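Local coordinates for DNA repair protein RAD14 (Saccharomyces cerevisiae, PDB 5A3D) that recognises damaged, kinked DNA in nucleotide excision repair and is required for the incision step, here represented by its zinc-containing DNA-binding domain, at residues 33-45 / 76-88. Numbering follows the deposited sequence.
Sequences HPEKYALLTKTEC and ARMQLFVRCEVEA. With nucleotides of chain D.
Leu40 and Phe81 form the central, hydrogen-bonded pair where strands 39-41 and 78-82 run antiparallel, Leu40 N meeting Phe81 O at 2.7 Å. Their side chains share a face with helices starting from both strands. There the thiol of Cys45 is the bump: SG drops between Val86 CG2, at 3.6 Å, and Phe81 CB, slanting toward the Phe81 ring, while Lys42 lies alongside that ring. Arg83 leaves its helix with CG anti to the backbone N (chi1 -177°) and bends at chi3. This lays one guanidinium face over Leu40 CD2, 3.8 Å from Arg83 NH2, with the carbonyl of Pro34 at the edge as a weak partner of NE; NH1 hydrogen-bonds to Tyr49 OH. On the other face of the sheet Leu39 CD2 leans on Val82, Thr41 CG2 on Leu80 CD2, and Leu80 CD1 reaches the base of DG1 of chain D.

Thr41 and Glu44 close a capping box where helix 42-49 begins. Beside it the phosphate of DG3 of chain D is gripped from both segments: Gln79 N gives OP1 a nearly straight bond of 2.8 Å, and Thr43 N and OG1 hold OP2. Lys42 NZ takes OP2 of DA4 of chain D at 2.7 Å. The pairing thus brings Gln79 N and the start of helix 42-49 to one phosphate, consistent with backbone reading; the helix N-terminus probably adds electrostatic pull.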
loop_
_atom_site.group_PDB
_atom_site.type_symbol
_atom_site.label_atom_id
_atom_site.label_comp_id
_atom_site.label_asym_id
_atom_site.label_seq_id
_atom_site.Cartn_x
_atom_site.Cartn_y
_atom_site.Cartn_z
ATOM N N HIS B 33 18.877 17.873 25.649
ATOM C CA HIS B 33 18.002 18.562 24.736
ATOM C C HIS B 33 17.140 17.589 23.895
ATOM O O HIS B 33 17.195 17.568 22.651
ATOM C CB HIS B 33 18.825 19.478 23.874
ATOM C CG HIS B 33 19.449 20.557 24.657
ATOM N ND1 HIS B 33 18.698 21.557 25.259
ATOM C CD2 HIS B 33 20.736 20.783 24.997
ATOM C CE1 HIS B 33 19.507 22.358 25.926
ATOM N NE2 HIS B 33 20.744 21.899 25.794
ATOM N N PRO B 34 16.395 16.717 24.593
ATOM C CA PRO B 34 15.515 15.739 23.951
ATOM C C PRO B 34 14.423 16.346 23.104
ATOM O O PRO B 34 14.011 15.739 22.104
ATOM C CB PRO B 34 14.912 14.979 25.153
ATOM C CG PRO B 34 14.868 15.970 26.236
ATOM C CD PRO B 34 16.270 16.632 26.053
ATOM N N GLU B 35 14.018 17.577 23.433
ATOM C CA GLU B 35 13.121 18.342 22.537
ATOM C C GLU B 35 13.661 18.569 21.137
ATOM O O GLU B 35 12.889 18.808 20.210
ATOM C CB GLU B 35 12.743 19.711 23.153
ATOM C CG GLU B 35 13.846 20.774 23.130
ATOM C CD GLU B 35 14.935 20.693 24.209
ATOM O OE1 GLU B 35 15.024 19.717 25.010
ATOM O OE2 GLU B 35 15.762 21.640 24.234
ATOM N N LYS B 36 14.974 18.463 20.972
ATOM C CA LYS B 36 15.608 18.456 19.671
ATOM C C LYS B 36 16.102 17.060 19.216
ATOM O O LYS B 36 15.947 16.719 18.022
ATOM C CB LYS B 36 16.830 19.384 19.625
ATOM C CG LYS B 36 16.512 20.885 19.556
ATOM C CD LYS B 36 17.752 21.708 19.640
ATOM C CE LYS B 36 17.492 23.206 19.471
ATOM N NZ LYS B 36 18.710 23.934 19.976
ATOM N N TYR B 37 16.705 16.281 20.117
ATOM C CA TYR B 37 17.522 15.218 19.671
ATOM C C TYR B 37 17.037 13.811 19.946
ATOM O O TYR B 37 17.689 12.854 19.627
ATOM C CB TYR B 37 18.953 15.434 20.161
ATOM C CG TYR B 37 19.541 16.755 19.737
ATOM C CD1 TYR B 37 19.665 17.083 18.407
ATOM C CD2 TYR B 37 19.876 17.718 20.665
ATOM C CE1 TYR B 37 20.197 18.299 17.979
ATOM C CE2 TYR B 37 20.430 18.929 20.238
ATOM C CZ TYR B 37 20.542 19.246 18.902
ATOM O OH TYR B 37 21.112 20.446 18.501
ATOM N N ALA B 38 15.921 13.702 20.583
ATOM C CA ALA B 38 15.431 12.388 20.939
ATOM C C ALA B 38 15.125 11.580 19.688
ATOM O O ALA B 38 14.656 12.121 18.702
ATOM C CB ALA B 38 14.097 12.502 21.670
ATOM N N LEU B 39 15.227 10.282 19.805
ATOM C CA LEU B 39 14.905 9.411 18.659
ATOM C C LEU B 39 13.520 8.826 18.916
ATOM O O LEU B 39 13.142 8.534 20.059
ATOM C CB LEU B 39 15.936 8.384 18.448
ATOM C CG LEU B 39 17.382 8.832 18.234
ATOM C CD1 LEU B 39 18.273 7.614 17.982
ATOM C CD2 LEU B 39 17.490 9.854 17.084
ATOM N N LEU B 40 12.718 8.829 17.852
ATOM C CA LEU B 40 11.310 8.469 17.919
ATOM C C LEU B 40 11.137 7.297 16.981
ATOM O O LEU B 40 11.651 7.275 15.854
ATOM C CB LEU B 40 10.465 9.604 17.373
ATOM C CG LEU B 40 10.557 10.950 18.103
ATOM C CD1 LEU B 40 9.648 11.947 17.400
ATOM C CD2 LEU B 40 10.117 10.694 19.497
ATOM N N THR B 41 10.380 6.326 17.413
ATOM C CA THR B 41 10.040 5.252 16.504
ATOM C C THR B 41 9.102 5.743 15.434
ATOM O O THR B 41 8.429 6.765 15.518
ATOM C CB THR B 41 9.405 4.077 17.259
ATOM O OG1 THR B 41 8.120 4.512 17.704
ATOM C CG2 THR B 41 10.235 3.617 18.412
ATOM N N LYS B 42 8.979 4.918 14.410
ATOM C CA LYS B 42 8.020 5.114 13.396
ATOM C C LYS B 42 6.576 5.228 13.959
ATOM O O LYS B 42 5.894 6.177 13.650
ATOM C CB LYS B 42 8.153 4.079 12.322
ATOM C CG LYS B 42 7.392 4.547 11.042
ATOM C CD LYS B 42 7.421 3.501 10.048
ATOM C CE LYS B 42 7.048 4.059 8.718
ATOM N NZ LYS B 42 7.053 2.933 7.829
ATOM N N THR B 43 6.206 4.385 14.911
ATOM C CA THR B 43 4.892 4.425 15.496
ATOM C C THR B 43 4.687 5.744 16.274
ATOM O O THR B 43 3.599 6.313 16.161
ATOM C CB THR B 43 4.701 3.187 16.387
ATOM O OG1 THR B 43 4.808 2.058 15.484
ATOM C CG2 THR B 43 3.287 3.149 17.082
ATOM N N GLU B 44 5.720 6.178 16.985
ATOM C CA GLU B 44 5.685 7.446 17.768
ATOM C C GLU B 44 5.519 8.624 16.826
ATOM O O GLU B 44 4.792 9.549 17.210
ATOM C CB GLU B 44 6.947 7.692 18.633
ATOM C CG GLU B 44 7.040 6.750 19.796
ATOM C CD GLU B 44 8.339 6.939 20.648
ATOM O OE1 GLU B 44 9.412 6.694 20.166
ATOM O OE2 GLU B 44 8.235 7.333 21.810
ATOM N N CYS B 45 6.217 8.620 15.714
ATOM C CA CYS B 45 5.999 9.634 14.653
ATOM C C CYS B 45 4.551 9.679 14.170
ATOM O O CYS B 45 4.006 10.779 13.932
ATOM C CB CYS B 45 6.939 9.533 13.524
ATOM S SG CYS B 45 8.672 9.767 14.037
ATOM N N ALA B 76 9.351 -6.824 11.318
ATOM C CA ALA B 76 9.827 -5.649 10.577
ATOM C C ALA B 76 10.795 -4.749 11.426
ATOM O O ALA B 76 10.518 -4.476 12.564
ATOM C CB ALA B 76 8.659 -4.838 10.151
ATOM N N ARG B 77 11.924 -4.359 10.859
ATOM C CA ARG B 77 12.901 -3.552 11.557
ATOM C C ARG B 77 12.312 -2.270 12.113
ATOM O O ARG B 77 11.499 -1.586 11.522
ATOM C CB ARG B 77 14.070 -3.127 10.672
ATOM C CG ARG B 77 14.959 -4.286 10.141
ATOM C CD ARG B 77 16.127 -3.836 9.214
ATOM N NE ARG B 77 15.656 -3.295 7.929
ATOM C CZ ARG B 77 15.342 -3.987 6.872
ATOM N NH1 ARG B 77 15.457 -5.323 6.777
ATOM N NH2 ARG B 77 14.880 -3.319 5.835
ATOM N N MET B 78 12.826 -1.956 13.280
ATOM C CA MET B 78 12.476 -0.708 13.935
ATOM C C MET B 78 13.083 0.439 13.189
ATOM O O MET B 78 14.231 0.361 12.728
ATOM C CB MET B 78 12.977 -0.767 15.381
ATOM C CG MET B 78 12.640 0.500 16.169
ATOM S SD MET B 78 12.861 0.321 17.974
ATOM C CE MET B 78 14.597 -0.139 18.119
ATOM N N GLN B 79 12.363 1.555 13.124
ATOM C CA GLN B 79 12.836 2.788 12.438
ATOM C C GLN B 79 12.803 3.995 13.403
ATOM O O GLN B 79 11.791 4.235 14.003
ATOM C CB GLN B 79 12.012 3.070 11.192
ATOM C CG GLN B 79 12.157 1.911 10.141
ATOM C CD GLN B 79 11.261 2.089 8.935
ATOM O OE1 GLN B 79 10.465 3.011 8.864
ATOM N NE2 GLN B 79 11.442 1.224 7.931
ATOM N N LEU B 80 13.934 4.662 13.557
ATOM C CA LEU B 80 14.137 5.730 14.531
ATOM C C LEU B 80 14.412 7.026 13.729
ATOM O O LEU B 80 15.282 7.091 12.858
ATOM C CB LEU B 80 15.219 5.439 15.519
ATOM C CG LEU B 80 15.031 4.128 16.363
ATOM C CD1 LEU B 80 16.256 3.867 17.187
ATOM C CD2 LEU B 80 13.829 4.342 17.224
ATOM N N PHE B 81 13.686 8.015 14.100
ATOM C CA PHE B 81 13.681 9.371 13.443
ATOM C C PHE B 81 14.100 10.406 14.532
ATOM O O PHE B 81 13.770 10.194 15.712
ATOM C CB PHE B 81 12.323 9.717 12.903
ATOM C CG PHE B 81 11.858 8.792 11.849
ATOM C CD1 PHE B 81 11.285 7.582 12.208
ATOM C CD2 PHE B 81 11.996 9.104 10.494
ATOM C CE1 PHE B 81 10.776 6.727 11.227
ATOM C CE2 PHE B 81 11.528 8.184 9.523
ATOM C CZ PHE B 81 10.920 7.001 9.903
ATOM N N VAL B 82 14.779 11.465 14.103
ATOM C CA VAL B 82 15.243 12.513 15.083
ATOM C C VAL B 82 14.112 13.540 15.227
ATOM O O VAL B 82 13.524 14.052 14.229
ATOM C CB VAL B 82 16.665 13.124 14.828
ATOM C CG1 VAL B 82 16.766 14.008 13.608
ATOM C CG2 VAL B 82 17.170 13.849 16.081
ATOM N N ARG B 83 13.853 13.865 16.485
ATOM C CA ARG B 83 12.744 14.720 16.789
ATOM C C ARG B 83 12.800 16.005 15.975
ATOM O O ARG B 83 11.778 16.396 15.454
ATOM C CB ARG B 83 12.556 14.993 18.272
ATOM C CG ARG B 83 11.320 15.850 18.433
ATOM C CD ARG B 83 10.989 16.202 19.843
ATOM N NE ARG B 83 10.859 15.158 20.792
ATOM C CZ ARG B 83 9.747 14.467 20.962
ATOM N NH1 ARG B 83 8.704 14.706 20.157
ATOM N NH2 ARG B 83 9.679 13.543 21.923
ATOM N N CYS B 84 13.963 16.653 15.871
ATOM C CA CYS B 84 13.968 17.980 15.240
ATOM C C CYS B 84 13.483 17.907 13.750
ATOM O O CYS B 84 12.841 18.807 13.297
ATOM C CB CYS B 84 15.335 18.651 15.378
ATOM S SG CYS B 84 16.741 17.745 14.710
ATOM N N GLU B 85 13.846 16.847 13.040
ATOM C CA GLU B 85 13.367 16.631 11.628
ATOM C C GLU B 85 11.870 16.395 11.520
ATOM O O GLU B 85 11.123 17.033 10.745
ATOM C CB GLU B 85 14.098 15.445 11.033
ATOM C CG GLU B 85 15.484 15.787 10.622
ATOM C CD GLU B 85 16.197 14.667 9.870
ATOM O OE1 GLU B 85 15.565 13.668 9.439
ATOM O OE2 GLU B 85 17.457 14.854 9.663
ATOM N N VAL B 86 11.424 15.437 12.337
ATOM C CA VAL B 86 10.015 15.058 12.481
ATOM C C VAL B 86 9.127 16.295 12.786
ATOM O O VAL B 86 8.099 16.503 12.149
ATOM C CB VAL B 86 9.857 13.963 13.583
ATOM C CG1 VAL B 86 8.398 13.579 13.697
ATOM C CG2 VAL B 86 10.578 12.718 13.107
ATOM N N GLU B 87 9.520 17.051 13.781
ATOM C CA GLU B 87 8.754 18.178 14.219
ATOM C C GLU B 87 8.719 19.267 13.149
ATOM O O GLU B 87 7.700 19.887 12.909
ATOM C CB GLU B 87 9.363 18.693 15.521
ATOM C CG GLU B 87 8.626 19.823 16.098
ATOM C CD GLU B 87 9.238 20.193 17.443
ATOM O OE1 GLU B 87 8.771 19.565 18.448
ATOM O OE2 GLU B 87 10.149 21.074 17.421
ATOM N N ALA B 88 9.858 19.515 12.533
ATOM C CA ALA B 88 9.975 20.577 11.518
ATOM C C ALA B 88 9.029 20.292 10.376
ATOM O O ALA B 88 8.375 21.194 9.877
ATOM C CB ALA B 88 11.401 20.631 11.008
ATOM P P DG D 3 8.551 1.051 14.867
ATOM O OP1 DG D 3 9.736 1.676 14.202
ATOM O OP2 DG D 3 7.455 1.877 15.331
ATOM O "O5'" DG D 3 7.962 -0.058 13.880
ATOM C "C5'" DG D 3 8.815 -1.066 13.343
ATOM C "C4'" DG D 3 8.130 -1.733 12.168
ATOM O "O4'" DG D 3 7.068 -2.605 12.627
ATOM C "C3'" DG D 3 7.487 -0.800 11.152
ATOM O "O3'" DG D 3 7.814 -1.530 9.977
ATOM C "C2'" DG D 3 6.026 -0.771 11.586
ATOM C "C1'" DG D 3 5.809 -2.171 12.151
ATOM N N9 DG D 3 4.850 -2.327 13.243
ATOM C C8 DG D 3 4.671 -1.514 14.336
ATOM N N7 DG D 3 3.788 -1.974 15.178
ATOM C C5 DG D 3 3.331 -3.143 14.587
ATOM C C6 DG D 3 2.377 -4.077 15.033
ATOM O O6 DG D 3 1.689 -4.040 16.053
ATOM N N1 DG D 3 2.209 -5.114 14.119
ATOM C C2 DG D 3 2.918 -5.261 12.953
ATOM N N2 DG D 3 2.652 -6.357 12.227
ATOM N N3 DG D 3 3.851 -4.422 12.553
ATOM C C4 DG D 3 4.008 -3.396 13.414
ATOM O "O5'" DG D 1 10.776 -2.215 25.081
ATOM C "C5'" DG D 1 11.437 -1.722 23.894
ATOM C "C4'" DG D 1 10.996 -0.299 23.621
ATOM O "O4'" DG D 1 11.856 0.789 24.047
ATOM C "C3'" DG D 1 10.281 0.110 22.332
ATOM O "O3'" DG D 1 8.846 0.157 22.513
ATOM C "C2'" DG D 1 10.887 1.465 21.981
ATOM C "C1'" DG D 1 12.038 1.692 22.967
ATOM N N9 DG D 1 13.351 1.448 22.378
ATOM C C8 DG D 1 13.931 0.238 22.081
ATOM N N7 DG D 1 15.101 0.356 21.514
ATOM C C5 DG D 1 15.289 1.728 21.394
ATOM C C6 DG D 1 16.376 2.467 20.853
ATOM O O6 DG D 1 17.421 2.041 20.339
ATOM N N1 DG D 1 16.165 3.839 20.960
ATOM C C2 DG D 1 15.048 4.427 21.502
ATOM N N2 DG D 1 15.036 5.768 21.521
ATOM N N3 DG D 1 14.014 3.750 21.983
ATOM C C4 DG D 1 14.211 2.416 21.916
ATOM P P DA D 4 7.483 -0.915 8.534
ATOM O OP1 DA D 4 8.622 -1.172 7.664
ATOM O OP2 DA D 4 6.957 0.412 8.724
ATOM O "O5'" DA D 4 6.340 -1.877 7.989
ATOM C "C5'" DA D 4 6.687 -3.266 7.889
ATOM C "C4'" DA D 4 5.595 -4.072 7.231
ATOM O "O4'" DA D 4 4.532 -4.294 8.176
ATOM C "C3'" DA D 4 4.939 -3.441 6.006
ATOM O "O3'" DA D 4 4.636 -4.507 5.105
ATOM C "C2'" DA D 4 3.716 -2.757 6.595
ATOM C "C1'" DA D 4 3.322 -3.700 7.719
ATOM N N9 DA D 4 2.700 -3.096 8.886
ATOM C C8 DA D 4 3.054 -1.921 9.498
ATOM N N7 DA D 4 2.399 -1.684 10.606
ATOM C C5 DA D 4 1.585 -2.796 10.754
ATOM C C6 DA D 4 0.636 -3.142 11.722
ATOM N N6 DA D 4 0.356 -2.376 12.774
ATOM N N1 DA D 4 -0.047 -4.297 11.552
ATOM C C2 DA D 4 0.230 -5.056 10.482
ATOM N N3 DA D 4 1.123 -4.850 9.515
ATOM C C4 DA D 4 1.779 -3.689 9.716
#